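PDB 5HSX: putative alpha-ketoglutarate-dependent taurine dioxygenase from Burkholderia xenovorans, which probably acts as an iron- and 2-oxoglutarate-dependent dioxygenase of the TauD/TfdA family, here holding a sodium ion at its metal site. Local coordinates for residues 123-128 and 134-139; 74-79 and 289-294; 56-61 and 213-218; 67-72 and 93-98. All coordinates share one frame; numbering follows the deposited sequence.

In the fold
Contacts 1, 2 and 3 all reach the same seven-stranded mixed sheet of this cupin-clan fold, while contact 4 lies at its periphery, about 20 Å from the chain's centre. Contact 1, whose His123 and Asp125 bind the metal, lies about 11 Å, centre to centre, from contact 2; their strands 135-140 and 287-293 are neighbours. Helix 69-77 serves both contacts 4 and 2, whose centres are about 10 Å apart and whose segments alternate along the chain. Contact 3, about 27 Å from contact 4, centre to centre, ties the turn between helix 44-57 and strand 59-62 to the loop before strand 216-218 of another sheet. Contact 1 is nested within the loops closed by contacts 2 and 3, which join distant parts of the chain.

Contact 1 (123-128 and 134-139); sequences HTDVTA and WASILR. With NA (sodium ion), chain M.
Asp125 and Ser136 meet through a single pair of oxygens beside the bound sodium ion. From its CB, which points toward strand 135-140, the Asp125 side chain runs to a carboxylate whose two oxygens have different tasks. CG lies beside the backbone N (chi1 -73°), which directs the carboxylate into the site, and chi2 (-35°) divides its oxygens, placing OD1 about 2.2 Å from the sodium ion and OD2 by the strand. There OD2 receives a weak hydrogen bond from Ser136 OG at 3.4 Å; the stronger polar partner of this serine is Asn268. OD2 also lies 2.9 Å from the oxygen of water 2, itself a sodium ligand. His123 binds the metal through NE2 at 2.0 Å, while its ND1 is hydrogen-bonded to the carbonyl of Gly121, a second-shell bond that helps fix the ring's rotation. His273, a C-terminal carboxylate oxygen (O) of Asn323 and two waters complete the coordination. The HxD pair with a distant histidine matches the facial triad of Fe(II)/2-oxoglutarate dioxygenases; sodium is bound here, where iron would be expected.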
loop_
_atom_site.group_PDB
_atom_site.type_symbol
_atom_site.label_atom_id
_atom_site.label_comp_id
_atom_site.label_asym_id
_atom_site.label_seq_id
_atom_site.Cartn_x
_atom_site.Cartn_y
_atom_site.Cartn_z
ATOM N N HIS B 123 -3.757 -12.871 0.501
ATOM C CA HIS B 123 -4.571 -14.080 0.553
ATOM C C HIS B 123 -5.986 -13.762 1.003
ATOM O O HIS B 123 -6.257 -12.729 1.625
ATOM C CB HIS B 123 -3.976 -15.102 1.513
ATOM C CG HIS B 123 -3.953 -14.618 2.921
ATOM N ND1 HIS B 123 -3.074 -13.649 3.354
ATOM C CD2 HIS B 123 -4.734 -14.923 3.981
ATOM C CE1 HIS B 123 -3.296 -13.395 4.629
ATOM N NE2 HIS B 123 -4.286 -14.168 5.036
ATOM N N THR B 124 -6.881 -14.698 0.695
ATOM C CA THR B 124 -8.230 -14.740 1.230
ATOM C C THR B 124 -8.291 -15.902 2.218
ATOM O O THR B 124 -7.788 -16.991 1.930
ATOM C CB THR B 124 -9.255 -14.909 0.103
ATOM O OG1 THR B 124 -9.111 -13.831 -0.848
ATOM C CG2 THR B 124 -10.666 -14.885 0.661
ATOM N N ASP B 125 -8.869 -15.660 3.390
ATOM C CA ASP B 125 -8.752 -16.619 4.490
ATOM C C ASP B 125 -9.344 -17.984 4.157
ATOM O O ASP B 125 -10.491 -18.091 3.716
ATOM C CB ASP B 125 -9.427 -16.056 5.734
ATOM C CG ASP B 125 -8.624 -14.945 6.362
ATOM O OD1 ASP B 125 -7.376 -15.033 6.308
ATOM O OD2 ASP B 125 -9.232 -13.991 6.885
ATOM N N VAL B 126 -8.562 -19.035 4.427
ATOM C CA VAL B 126 -8.998 -20.430 4.377
ATOM C C VAL B 126 -9.601 -20.824 3.031
ATOM O O VAL B 126 -10.540 -21.631 2.984
ATOM C CB VAL B 126 -10.007 -20.742 5.512
ATOM C CG1 VAL B 126 -10.019 -22.239 5.858
ATOM C CG2 VAL B 126 -9.709 -19.931 6.752
ATOM N N THR B 127 -9.078 -20.287 1.920
ATOM C CA THR B 127 -9.677 -20.756 0.669
ATOM C C THR B 127 -9.229 -22.162 0.308
ATOM O O THR B 127 -9.729 -22.713 -0.673
ATOM C CB THR B 127 -9.400 -19.821 -0.519
ATOM O OG1 THR B 127 -7.990 -19.680 -0.734
ATOM C CG2 THR B 127 -10.048 -18.452 -0.311
ATOM N N ALA B 128 -8.312 -22.768 1.069
ATOM C CA ALA B 128 -8.058 -24.186 0.850
ATOM C C ALA B 128 -9.235 -25.060 1.272
ATOM O O ALA B 128 -9.232 -26.256 0.970
ATOM C CB ALA B 128 -6.791 -24.621 1.590
ATOM N N TRP B 134 -17.040 -16.407 5.363
ATOM C CA TRP B 134 -17.413 -15.270 4.532
ATOM C C TRP B 134 -16.900 -13.943 5.079
ATOM O O TRP B 134 -16.780 -12.985 4.310
ATOM C CB TRP B 134 -18.934 -15.229 4.333
ATOM C CG TRP B 134 -19.758 -14.665 5.454
ATOM C CD1 TRP B 134 -20.386 -15.363 6.458
ATOM C CD2 TRP B 134 -20.107 -13.289 5.644
ATOM N NE1 TRP B 134 -21.092 -14.496 7.267
ATOM C CE2 TRP B 134 -20.932 -13.219 6.791
ATOM C CE3 TRP B 134 -19.807 -12.106 4.951
ATOM C CZ2 TRP B 134 -21.450 -12.013 7.264
ATOM C CZ3 TRP B 134 -20.321 -10.909 5.427
ATOM C CH2 TRP B 134 -21.131 -10.872 6.576
ATOM N N ALA B 135 -16.576 -13.866 6.371
ATOM C CA ALA B 135 -16.130 -12.605 6.949
ATOM C C ALA B 135 -15.278 -12.885 8.169
ATOM O O ALA B 135 -15.368 -13.952 8.785
ATOM C CB ALA B 135 -17.311 -11.712 7.352
ATOM N N SER B 136 -14.471 -11.895 8.534
ATOM C CA SER B 136 -13.733 -11.946 9.785
ATOM C C SER B 136 -13.841 -10.596 10.478
ATOM O O SER B 136 -13.985 -9.556 9.827
ATOM C CB SER B 136 -12.256 -12.311 9.559
ATOM O OG SER B 136 -12.109 -13.253 8.504
ATOM N N ILE B 137 -13.755 -10.624 11.805
ATOM C CA ILE B 137 -13.796 -9.427 12.634
ATOM C C ILE B 137 -12.574 -9.462 13.536
ATOM O O ILE B 137 -12.483 -10.307 14.436
ATOM C CB ILE B 137 -15.088 -9.343 13.459
ATOM C CG1 ILE B 137 -16.293 -9.284 12.518
ATOM C CG2 ILE B 137 -15.041 -8.131 14.400
ATOM C CD1 ILE B 137 -17.589 -9.596 13.168
ATOM N N LEU B 138 -11.638 -8.544 13.305
ATOM C CA LEU B 138 -10.346 -8.520 13.979
ATOM C C LEU B 138 -10.265 -7.268 14.842
ATOM O O LEU B 138 -10.438 -6.158 14.329
ATOM C CB LEU B 138 -9.226 -8.530 12.938
ATOM C CG LEU B 138 -7.773 -8.445 13.387
ATOM C CD1 LEU B 138 -7.399 -9.653 14.226
ATOM C CD2 LEU B 138 -6.888 -8.332 12.136
ATOM N N ARG B 139 -9.996 -7.432 16.142
ATOM C CA ARG B 139 -9.901 -6.293 17.050
ATOM C C ARG B 139 -8.497 -6.176 17.639
ATOM O O ARG B 139 -7.851 -7.181 17.954
ATOM C CB ARG B 139 -10.960 -6.380 18.172
ATOM C CG ARG B 139 -10.598 -7.226 19.402
ATOM C CD ARG B 139 -11.770 -7.269 20.387
ATOM N NE ARG B 139 -11.327 -7.504 21.757
ATOM C CZ ARG B 139 -11.250 -8.700 22.334
ATOM N NH1 ARG B 139 -11.599 -9.792 21.664
ATOM N NH2 ARG B 139 -10.822 -8.805 23.589
HETATM NA NA NA M . -5.482 -13.856 6.634
HETATM O O HOH W 1 -3.820 -12.560 7.807
HETATM O O HOH W 2 -6.765 -13.658 8.465
#

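Contact 2 (74-79 and 289-294); sequences AFSAQF and YRTTLV
Ser76 and Thr291 face each other where helix 69-77 packs on strand 287-293, with the Thr291 hydroxyl OG1 donating to Ser76 OG at 2.8 Å. With OG1 between the backbone N and the carbonyl carbon (chi1 58°), the Thr291 hydroxyl is presented to Ser76, while CG2 lies beside the backbone N. On the helix, Ser76 OG stands next to its backbone N (chi1 -52°), and from there it also bonds the carbonyl oxygen of His72, one turn earlier. The helix thus packs on one face of the mixed sheet of this cupin-clan fold, with Ile137 of the adjoining strand 135-140 touching both Phe75 and Ser76. Further along, Leu293 places one methyl by Phe79 and the other by Ser76. CD1 reaches Phe79 CB at 3.8 Å, and CD2 lies 3.7 Å from Ser76 O. Beyond CB the phenyl ring of Phe79 packs on Ile47 and Ile50 of helix 44-57 and meets Phe265 edge-to-face.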
loop_
_atom_site.group_PDB
_atom_site.type_symbol
_atom_site.label_atom_id
_atom_site.label_comp_id
_atom_site.label_asym_id
_atom_site.label_seq_id
_atom_site.Cartn_x
_atom_site.Cartn_y
_atom_site.Cartn_z
ATOM N N ALA B 74 -20.374 -11.388 20.820
ATOM C CA ALA B 74 -21.760 -10.935 20.717
ATOM C C ALA B 74 -21.960 -10.022 19.514
ATOM O O ALA B 74 -22.973 -10.122 18.811
ATOM C CB ALA B 74 -22.184 -10.228 22.005
ATOM N N PHE B 75 -21.003 -9.126 19.258
ATOM C CA PHE B 75 -21.095 -8.290 18.067
ATOM C C PHE B 75 -21.085 -9.138 16.807
ATOM O O PHE B 75 -21.883 -8.913 15.889
ATOM C CB PHE B 75 -19.944 -7.286 18.025
ATOM C CG PHE B 75 -19.821 -6.553 16.709
ATOM C CD1 PHE B 75 -20.671 -5.500 16.404
ATOM C CD2 PHE B 75 -18.853 -6.912 15.782
ATOM C CE1 PHE B 75 -20.559 -4.817 15.195
ATOM C CE2 PHE B 75 -18.739 -6.234 14.565
ATOM C CZ PHE B 75 -19.598 -5.186 14.279
ATOM N N SER B 76 -20.183 -10.121 16.751
ATOM C CA SER B 76 -20.036 -10.940 15.555
ATOM C C SER B 76 -21.295 -11.745 15.264
ATOM O O SER B 76 -21.678 -11.902 14.097
ATOM C CB SER B 76 -18.843 -11.874 15.723
ATOM O OG SER B 76 -17.697 -11.144 16.100
ATOM N N ALA B 77 -21.946 -12.269 16.304
ATOM C CA ALA B 77 -23.091 -13.155 16.097
ATOM C C ALA B 77 -24.284 -12.435 15.491
ATOM O O ALA B 77 -25.222 -13.092 15.022
ATOM C CB ALA B 77 -23.507 -13.812 17.417
ATOM N N GLN B 78 -24.274 -11.103 15.494
ATOM C CA GLN B 78 -25.342 -10.348 14.851
ATOM C C GLN B 78 -25.258 -10.409 13.333
ATOM O O GLN B 78 -26.208 -10.001 12.657
ATOM C CB GLN B 78 -25.306 -8.893 15.328
ATOM C CG GLN B 78 -25.536 -8.754 16.828
ATOM C CD GLN B 78 -25.295 -7.344 17.349
ATOM O OE1 GLN B 78 -26.089 -6.817 18.129
ATOM N NE2 GLN B 78 -24.187 -6.737 16.934
ATOM N N PHE B 79 -24.154 -10.918 12.783
ATOM C CA PHE B 79 -23.965 -10.964 11.344
ATOM C C PHE B 79 -23.842 -12.374 10.784
ATOM O O PHE B 79 -23.864 -12.530 9.559
ATOM C CB PHE B 79 -22.731 -10.130 10.952
ATOM C CG PHE B 79 -22.831 -8.691 11.381
ATOM C CD1 PHE B 79 -23.426 -7.747 10.557
ATOM C CD2 PHE B 79 -22.374 -8.290 12.630
ATOM C CE1 PHE B 79 -23.539 -6.421 10.960
ATOM C CE2 PHE B 79 -22.481 -6.969 13.039
ATOM C CZ PHE B 79 -23.066 -6.033 12.205
ATOM N N TYR B 289 -7.309 -10.015 18.424
ATOM C CA TYR B 289 -8.180 -11.179 18.511
ATOM C C TYR B 289 -9.136 -11.157 17.337
ATOM O O TYR B 289 -9.589 -10.085 16.922
ATOM C CB TYR B 289 -8.962 -11.214 19.831
ATOM C CG TYR B 289 -8.061 -11.342 21.026
ATOM C CD1 TYR B 289 -7.575 -12.584 21.429
ATOM C CD2 TYR B 289 -7.673 -10.218 21.744
ATOM C CE1 TYR B 289 -6.722 -12.698 22.532
ATOM C CE2 TYR B 289 -6.834 -10.322 22.839
ATOM C CZ TYR B 289 -6.365 -11.561 23.226
ATOM O OH TYR B 289 -5.532 -11.648 24.313
ATOM N N ARG B 290 -9.427 -12.340 16.795
ATOM C CA ARG B 290 -10.223 -12.467 15.587
ATOM C C ARG B 290 -11.358 -13.452 15.819
ATOM O O ARG B 290 -11.188 -14.474 16.490
ATOM C CB ARG B 290 -9.376 -12.931 14.381
ATOM C CG ARG B 290 -10.218 -13.214 13.139
ATOM C CD ARG B 290 -9.430 -13.504 11.865
ATOM N NE ARG B 290 -8.242 -14.324 12.058
ATOM C CZ ARG B 290 -8.234 -15.647 12.199
ATOM N NH1 ARG B 290 -9.363 -16.336 12.197
ATOM N NH2 ARG B 290 -7.085 -16.287 12.352
ATOM N N THR B 291 -12.519 -13.119 15.281
ATOM C CA THR B 291 -13.600 -14.075 15.096
ATOM C C THR B 291 -13.854 -14.183 13.601
ATOM O O THR B 291 -13.527 -13.267 12.838
ATOM C CB THR B 291 -14.875 -13.630 15.812
ATOM O OG1 THR B 291 -15.262 -12.341 15.317
ATOM C CG2 THR B 291 -14.651 -13.546 17.325
ATOM N N THR B 292 -14.408 -15.312 13.158
ATOM C CA THR B 292 -14.774 -15.405 11.753
ATOM C C THR B 292 -16.140 -16.067 11.636
ATOM O O THR B 292 -16.582 -16.803 12.526
ATOM C CB THR B 292 -13.720 -16.144 10.881
ATOM O OG1 THR B 292 -13.887 -17.554 10.961
ATOM C CG2 THR B 292 -12.289 -15.804 11.306
ATOM N N LEU B 293 -16.816 -15.756 10.542
ATOM C CA LEU B 293 -18.192 -16.166 10.316
ATOM C C LEU B 293 -18.236 -17.250 9.249
ATOM O O LEU B 293 -17.598 -17.116 8.198
ATOM C CB LEU B 293 -19.045 -14.966 9.906
ATOM C CG LEU B 293 -19.037 -13.786 10.886
ATOM C CD1 LEU B 293 -19.941 -12.663 10.383
ATOM C CD2 LEU B 293 -19.462 -14.228 12.282
ATOM N N VAL B 294 -19.009 -18.308 9.522
ATOM C CA VAL B 294 -19.106 -19.464 8.630
ATOM C C VAL B 294 -19.692 -19.048 7.287
ATOM O O VAL B 294 -20.727 -18.376 7.225
ATOM C CB VAL B 294 -19.961 -20.557 9.298
ATOM C CG1 VAL B 294 -20.176 -21.754 8.364
ATOM C CG2 VAL B 294 -19.327 -20.998 10.626
#

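Contact 3 (56-61 and 213-218); sequences KWRVVF and TGERAL
A bidentate, end-on salt bridge, set against an ST turn, joins the bend between helix 44-57 and strand 59-62 to the loop leading into strand 216-218. Two sheets of this TauD/TfdA-family fold are thereby linked, the large mixed one that holds strand 59-62 and the antiparallel one that holds strand 216-218. Arg58 is the first residue to leave the helix, with a positive phi of 77°, and its side chain bends at chi2 before running out straight toward Glu215. Their backbones stay well separated; the long side chains, approaching from opposite directions, span the distance between them. In the guanidinium-carboxylate pair, NH1 donates to Glu215 OE1 and NH2 to Glu215 OE2, each at 2.9 Å. Both oxygens lie close to the guanidinium plane, but the carboxylate is turned 27° against it, and the two N-H groups approach from above the carboxylate plane. Val156 of helix 155-161 touches both partners. Two bonds restrict rotation of the carboxylate about its last torsion, and a third comes from within its own loop. Thr213 OG1 accepts from the backbone N of Glu215 at 3.2 Å, closing the turn, and donates to Glu215 OE1 at 2.7 Å, reaching that oxygen from the anti side and from the face opposite Arg58 NH1.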
loop_
_atom_site.group_PDB
_atom_site.type_symbol
_atom_site.label_atom_id
_atom_site.label_comp_id
_atom_site.label_asym_id
_atom_site.label_seq_id
_atom_site.Cartn_x
_atom_site.Cartn_y
_atom_site.Cartn_z
ATOM N N LYS B 56 -20.804 -2.900 0.561
ATOM C CA LYS B 56 -20.482 -1.857 -0.408
ATOM C C LYS B 56 -18.996 -1.512 -0.416
ATOM O O LYS B 56 -18.409 -1.299 -1.487
ATOM C CB LYS B 56 -21.301 -0.607 -0.101
ATOM C CG LYS B 56 -21.014 0.569 -1.023
ATOM C CD LYS B 56 -21.890 1.748 -0.620
ATOM C CE LYS B 56 -21.685 2.952 -1.509
ATOM N NZ LYS B 56 -22.576 4.048 -1.049
ATOM N N TRP B 57 -18.375 -1.440 0.754
ATOM C CA TRP B 57 -16.994 -0.980 0.864
ATOM C C TRP B 57 -15.996 -2.107 1.113
ATOM O O TRP B 57 -14.788 -1.839 1.185
ATOM C CB TRP B 57 -16.897 0.097 1.959
ATOM C CG TRP B 57 -17.560 1.374 1.491
ATOM C CD1 TRP B 57 -18.770 1.881 1.888
ATOM C CD2 TRP B 57 -17.065 2.263 0.479
ATOM N NE1 TRP B 57 -19.039 3.047 1.201
ATOM C CE2 TRP B 57 -18.013 3.298 0.328
ATOM C CE3 TRP B 57 -15.900 2.294 -0.299
ATOM C CZ2 TRP B 57 -17.839 4.349 -0.580
ATOM C CZ3 TRP B 57 -15.722 3.338 -1.198
ATOM C CH2 TRP B 57 -16.691 4.353 -1.330
ATOM N N ARG B 58 -16.474 -3.353 1.244
ATOM C CA ARG B 58 -15.662 -4.573 1.310
ATOM C C ARG B 58 -14.994 -4.791 2.664
ATOM O O ARG B 58 -14.881 -5.936 3.117
ATOM C CB ARG B 58 -14.576 -4.607 0.234
ATOM C CG ARG B 58 -15.005 -4.208 -1.167
ATOM C CD ARG B 58 -16.250 -4.937 -1.626
ATOM N NE ARG B 58 -16.659 -4.409 -2.925
ATOM C CZ ARG B 58 -17.627 -4.921 -3.676
ATOM N NH1 ARG B 58 -18.291 -5.994 -3.274
ATOM N NH2 ARG B 58 -17.921 -4.356 -4.838
ATOM N N VAL B 59 -14.496 -3.727 3.285
ATOM C CA VAL B 59 -13.965 -3.783 4.644
ATOM C C VAL B 59 -14.360 -2.494 5.354
ATOM O O VAL B 59 -14.225 -1.404 4.790
ATOM C CB VAL B 59 -12.432 -3.985 4.685
ATOM C CG1 VAL B 59 -11.671 -2.888 3.870
ATOM C CG2 VAL B 59 -11.942 -4.010 6.133
ATOM N N VAL B 60 -14.871 -2.614 6.575
ATOM C CA VAL B 60 -15.244 -1.447 7.356
ATOM C C VAL B 60 -14.463 -1.465 8.662
ATOM O O VAL B 60 -14.092 -2.527 9.180
ATOM C CB VAL B 60 -16.766 -1.366 7.604
ATOM C CG1 VAL B 60 -17.501 -1.192 6.268
ATOM C CG2 VAL B 60 -17.284 -2.610 8.339
ATOM N N PHE B 61 -14.197 -0.271 9.189
ATOM C CA PHE B 61 -13.340 -0.113 10.356
ATOM C C PHE B 61 -14.056 0.671 11.448
ATOM O O PHE B 61 -14.801 1.614 11.165
ATOM C CB PHE B 61 -12.030 0.607 9.993
ATOM C CG PHE B 61 -11.257 -0.050 8.886
ATOM C CD1 PHE B 61 -10.483 -1.175 9.134
ATOM C CD2 PHE B 61 -11.294 0.466 7.599
ATOM C CE1 PHE B 61 -9.756 -1.777 8.115
ATOM C CE2 PHE B 61 -10.569 -0.126 6.572
ATOM C CZ PHE B 61 -9.795 -1.252 6.830
ATOM N N THR B 213 -24.659 -9.882 -3.413
ATOM C CA THR B 213 -24.709 -8.772 -4.354
ATOM C C THR B 213 -24.756 -9.206 -5.809
ATOM O O THR B 213 -25.094 -8.384 -6.670
ATOM C CB THR B 213 -23.492 -7.853 -4.179
ATOM O OG1 THR B 213 -22.327 -8.540 -4.645
ATOM C CG2 THR B 213 -23.304 -7.466 -2.711
ATOM N N GLY B 214 -24.416 -10.459 -6.107
ATOM C CA GLY B 214 -24.347 -10.917 -7.475
ATOM C C GLY B 214 -23.113 -10.470 -8.225
ATOM O O GLY B 214 -22.971 -10.810 -9.407
ATOM N N GLU B 215 -22.218 -9.721 -7.582
ATOM C CA GLU B 215 -20.993 -9.285 -8.235
ATOM C C GLU B 215 -20.035 -10.457 -8.415
ATOM O O GLU B 215 -20.111 -11.470 -7.719
ATOM C CB GLU B 215 -20.314 -8.184 -7.422
ATOM C CG GLU B 215 -21.148 -6.921 -7.250
ATOM C CD GLU B 215 -20.653 -6.049 -6.111
ATOM O OE1 GLU B 215 -20.605 -6.533 -4.958
ATOM O OE2 GLU B 215 -20.290 -4.881 -6.368
ATOM N N ARG B 216 -19.121 -10.306 -9.366
ATOM C CA ARG B 216 -18.087 -11.301 -9.618
ATOM C C ARG B 216 -16.769 -10.844 -9.014
ATOM O O ARG B 216 -16.314 -9.726 -9.278
ATOM C CB ARG B 216 -17.929 -11.538 -11.119
ATOM C CG ARG B 216 -19.165 -12.208 -11.692
ATOM C CD ARG B 216 -19.084 -12.341 -13.181
ATOM N NE ARG B 216 -20.314 -12.938 -13.698
ATOM C CZ ARG B 216 -20.475 -13.323 -14.959
ATOM N NH1 ARG B 216 -19.477 -13.172 -15.823
ATOM N NH2 ARG B 216 -21.632 -13.857 -15.348
ATOM N N ALA B 217 -16.161 -11.715 -8.212
ATOM C CA ALA B 217 -14.868 -11.448 -7.589
ATOM C C ALA B 217 -13.787 -12.286 -8.249
ATOM O O ALA B 217 -13.988 -13.472 -8.510
ATOM C CB ALA B 217 -14.905 -11.763 -6.088
ATOM N N LEU B 218 -12.622 -11.674 -8.480
ATOM C CA LEU B 218 -11.464 -12.394 -9.004
ATOM C C LEU B 218 -10.850 -13.162 -7.835
ATOM O O LEU B 218 -10.081 -12.615 -7.039
ATOM C CB LEU B 218 -10.483 -11.416 -9.658
ATOM C CG LEU B 218 -9.263 -11.949 -10.408
ATOM C CD1 LEU B 218 -9.686 -12.971 -11.455
ATOM C CD2 LEU B 218 -8.497 -10.783 -11.061
#

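Contact 4 (67-72 and 93-98); sequences LTHEQH and EGHPEV. With EDO (1,2-ethanediol), chain S.
His69 and His95 both carry CG beside the backbone N (chi1 -70° and -57°), and with these torsions the two side chains cross at about a right angle. The CB of His69 then sits almost directly above the centre of the His95 ring, 3.8 Å from its centroid in a CH-pi contact. Further out, the His69 ring turns an edge toward that same imidazole in an offset edge-to-face pair, with the planes at 62° and His69 CD2 3.7 Å from His95 CD2. Glu70 bends back at chi2, bringing OE2 to the edge of the His95 ring, 3.4 Å from CE1. Its other oxygen, OE1, accepts a hydrogen bond from O1 of an ethanediol, probably from the crystallisation liquor, whose C2 lies over a face of the His69 ring. Val98 CG1 packs obliquely on His69, 3.8 Å from ND1; the hydrogen-bond partner of ND1 is Arg139 NH1. A capping box between Thr68 and Gln71 starts the helix, and a type I turn from His95 to Val98 shapes the facing loop. The first turn of helix 69-77 is thus packed against the loop before strand 99-101, while Tyr289 of strand 287-293 touches both His69 and Val98.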
loop_
_atom_site.group_PDB
_atom_site.type_symbol
_atom_site.label_atom_id
_atom_site.label_comp_id
_atom_site.label_asym_id
_atom_site.label_seq_id
_atom_site.Cartn_x
_atom_site.Cartn_y
_atom_site.Cartn_z
ATOM N N LEU B 67 -13.253 -3.849 23.709
ATOM C CA LEU B 67 -14.194 -4.945 23.896
ATOM C C LEU B 67 -13.595 -6.078 24.721
ATOM O O LEU B 67 -12.387 -6.330 24.686
ATOM C CB LEU B 67 -14.643 -5.506 22.543
ATOM C CG LEU B 67 -15.114 -4.499 21.493
ATOM C CD1 LEU B 67 -15.514 -5.222 20.213
ATOM C CD2 LEU B 67 -16.277 -3.667 22.040
ATOM N N THR B 68 -14.464 -6.765 25.457
ATOM C CA THR B 68 -14.153 -8.075 26.001
ATOM C C THR B 68 -14.333 -9.145 24.923
ATOM O O THR B 68 -14.939 -8.910 23.874
ATOM C CB THR B 68 -15.058 -8.402 27.190
ATOM O OG1 THR B 68 -16.420 -8.470 26.741
ATOM C CG2 THR B 68 -14.926 -7.348 28.298
ATOM N N HIS B 69 -13.804 -10.342 25.192
ATOM C CA HIS B 69 -14.040 -11.463 24.283
ATOM C C HIS B 69 -15.533 -11.716 24.112
ATOM O O HIS B 69 -16.003 -11.992 23.000
ATOM C CB HIS B 69 -13.357 -12.735 24.801
ATOM C CG HIS B 69 -11.861 -12.704 24.729
ATOM N ND1 HIS B 69 -11.172 -12.017 23.752
ATOM C CD2 HIS B 69 -10.921 -13.295 25.506
ATOM C CE1 HIS B 69 -9.874 -12.175 23.938
ATOM N NE2 HIS B 69 -9.693 -12.945 24.996
ATOM N N GLU B 70 -16.296 -11.616 25.204
ATOM C CA GLU B 70 -17.738 -11.824 25.119
ATOM C C GLU B 70 -18.404 -10.772 24.242
ATOM O O GLU B 70 -19.289 -11.095 23.441
ATOM C CB GLU B 70 -18.366 -11.819 26.515
ATOM C CG GLU B 70 -18.073 -13.058 27.344
ATOM C CD GLU B 70 -16.749 -12.976 28.091
ATOM O OE1 GLU B 70 -15.928 -12.080 27.786
ATOM O OE2 GLU B 70 -16.538 -13.811 28.996
ATOM N N GLN B 71 -17.998 -9.507 24.382
ATOM C CA GLN B 71 -18.595 -8.460 23.560
ATOM C C GLN B 71 -18.211 -8.625 22.097
ATOM O O GLN B 71 -19.029 -8.385 21.204
ATOM C CB GLN B 71 -18.183 -7.084 24.083
ATOM C CG GLN B 71 -18.873 -6.711 25.393
ATOM C CD GLN B 71 -18.141 -5.611 26.153
ATOM O OE1 GLN B 71 -16.977 -5.311 25.875
ATOM N NE2 GLN B 71 -18.825 -5.010 27.123
ATOM N N HIS B 72 -16.970 -9.043 21.838
ATOM C CA HIS B 72 -16.523 -9.304 20.473
ATOM C C HIS B 72 -17.354 -10.416 19.835
ATOM O O HIS B 72 -17.811 -10.295 18.690
ATOM C CB HIS B 72 -15.027 -9.653 20.514
ATOM C CG HIS B 72 -14.377 -9.835 19.176
ATOM N ND1 HIS B 72 -13.015 -10.025 19.046
ATOM C CD2 HIS B 72 -14.881 -9.862 17.920
ATOM C CE1 HIS B 72 -12.710 -10.159 17.768
ATOM N NE2 HIS B 72 -13.825 -10.066 17.064
ATOM N N GLU B 93 -8.459 -19.701 25.947
ATOM C CA GLU B 93 -9.155 -20.530 26.928
ATOM C C GLU B 93 -10.553 -19.992 27.208
ATOM O O GLU B 93 -10.732 -18.799 27.469
ATOM C CB GLU B 93 -8.351 -20.600 28.232
ATOM C CG GLU B 93 -7.121 -21.493 28.168
ATOM C CD GLU B 93 -7.449 -22.969 28.327
ATOM O OE1 GLU B 93 -8.252 -23.312 29.223
ATOM O OE2 GLU B 93 -6.903 -23.789 27.559
ATOM N N GLY B 94 -11.546 -20.883 27.155
ATOM C CA GLY B 94 -12.925 -20.528 27.422
ATOM C C GLY B 94 -13.679 -19.890 26.270
ATOM O O GLY B 94 -14.873 -19.604 26.424
ATOM N N HIS B 95 -13.037 -19.666 25.125
ATOM C CA HIS B 95 -13.652 -18.953 24.001
ATOM C C HIS B 95 -13.246 -19.619 22.697
ATOM O O HIS B 95 -12.325 -19.167 22.005
ATOM C CB HIS B 95 -13.262 -17.472 24.009
ATOM C CG HIS B 95 -13.616 -16.770 25.284
ATOM N ND1 HIS B 95 -14.909 -16.415 25.602
ATOM C CD2 HIS B 95 -12.850 -16.378 26.330
ATOM C CE1 HIS B 95 -14.925 -15.828 26.785
ATOM N NE2 HIS B 95 -13.688 -15.792 27.249
ATOM N N PRO B 96 -13.934 -20.697 22.315
ATOM C CA PRO B 96 -13.570 -21.394 21.071
ATOM C C PRO B 96 -13.768 -20.547 19.830
ATOM O O PRO B 96 -13.222 -20.892 18.775
ATOM C CB PRO B 96 -14.498 -22.617 21.068
ATOM C CG PRO B 96 -15.676 -22.187 21.889
ATOM C CD PRO B 96 -15.118 -21.294 22.963
ATOM N N GLU B 97 -14.514 -19.447 19.922
ATOM C CA GLU B 97 -14.773 -18.595 18.767
ATOM C C GLU B 97 -13.676 -17.578 18.519
ATOM O O GLU B 97 -13.670 -16.951 17.457
ATOM C CB GLU B 97 -16.086 -17.824 18.937
ATOM C CG GLU B 97 -17.258 -18.650 19.422
ATOM C CD GLU B 97 -17.338 -18.719 20.935
ATOM O OE1 GLU B 97 -18.401 -19.136 21.435
ATOM O OE2 GLU B 97 -16.347 -18.365 21.623
ATOM N N VAL B 98 -12.771 -17.375 19.471
ATOM C CA VAL B 98 -11.832 -16.260 19.424
ATOM C C VAL B 98 -10.431 -16.798 19.176
ATOM O O VAL B 98 -9.968 -17.699 19.884
ATOM C CB VAL B 98 -11.891 -15.437 20.720
ATOM C CG1 VAL B 98 -10.931 -14.258 20.638
ATOM C CG2 VAL B 98 -13.315 -14.963 20.961
HETATM C C1 EDO S . -12.158 -10.280 28.023
HETATM O O1 EDO S . -12.843 -11.481 28.406
HETATM C C2 EDO S . -10.800 -10.626 27.428
HETATM O O2 EDO S . -10.322 -9.542 26.625
#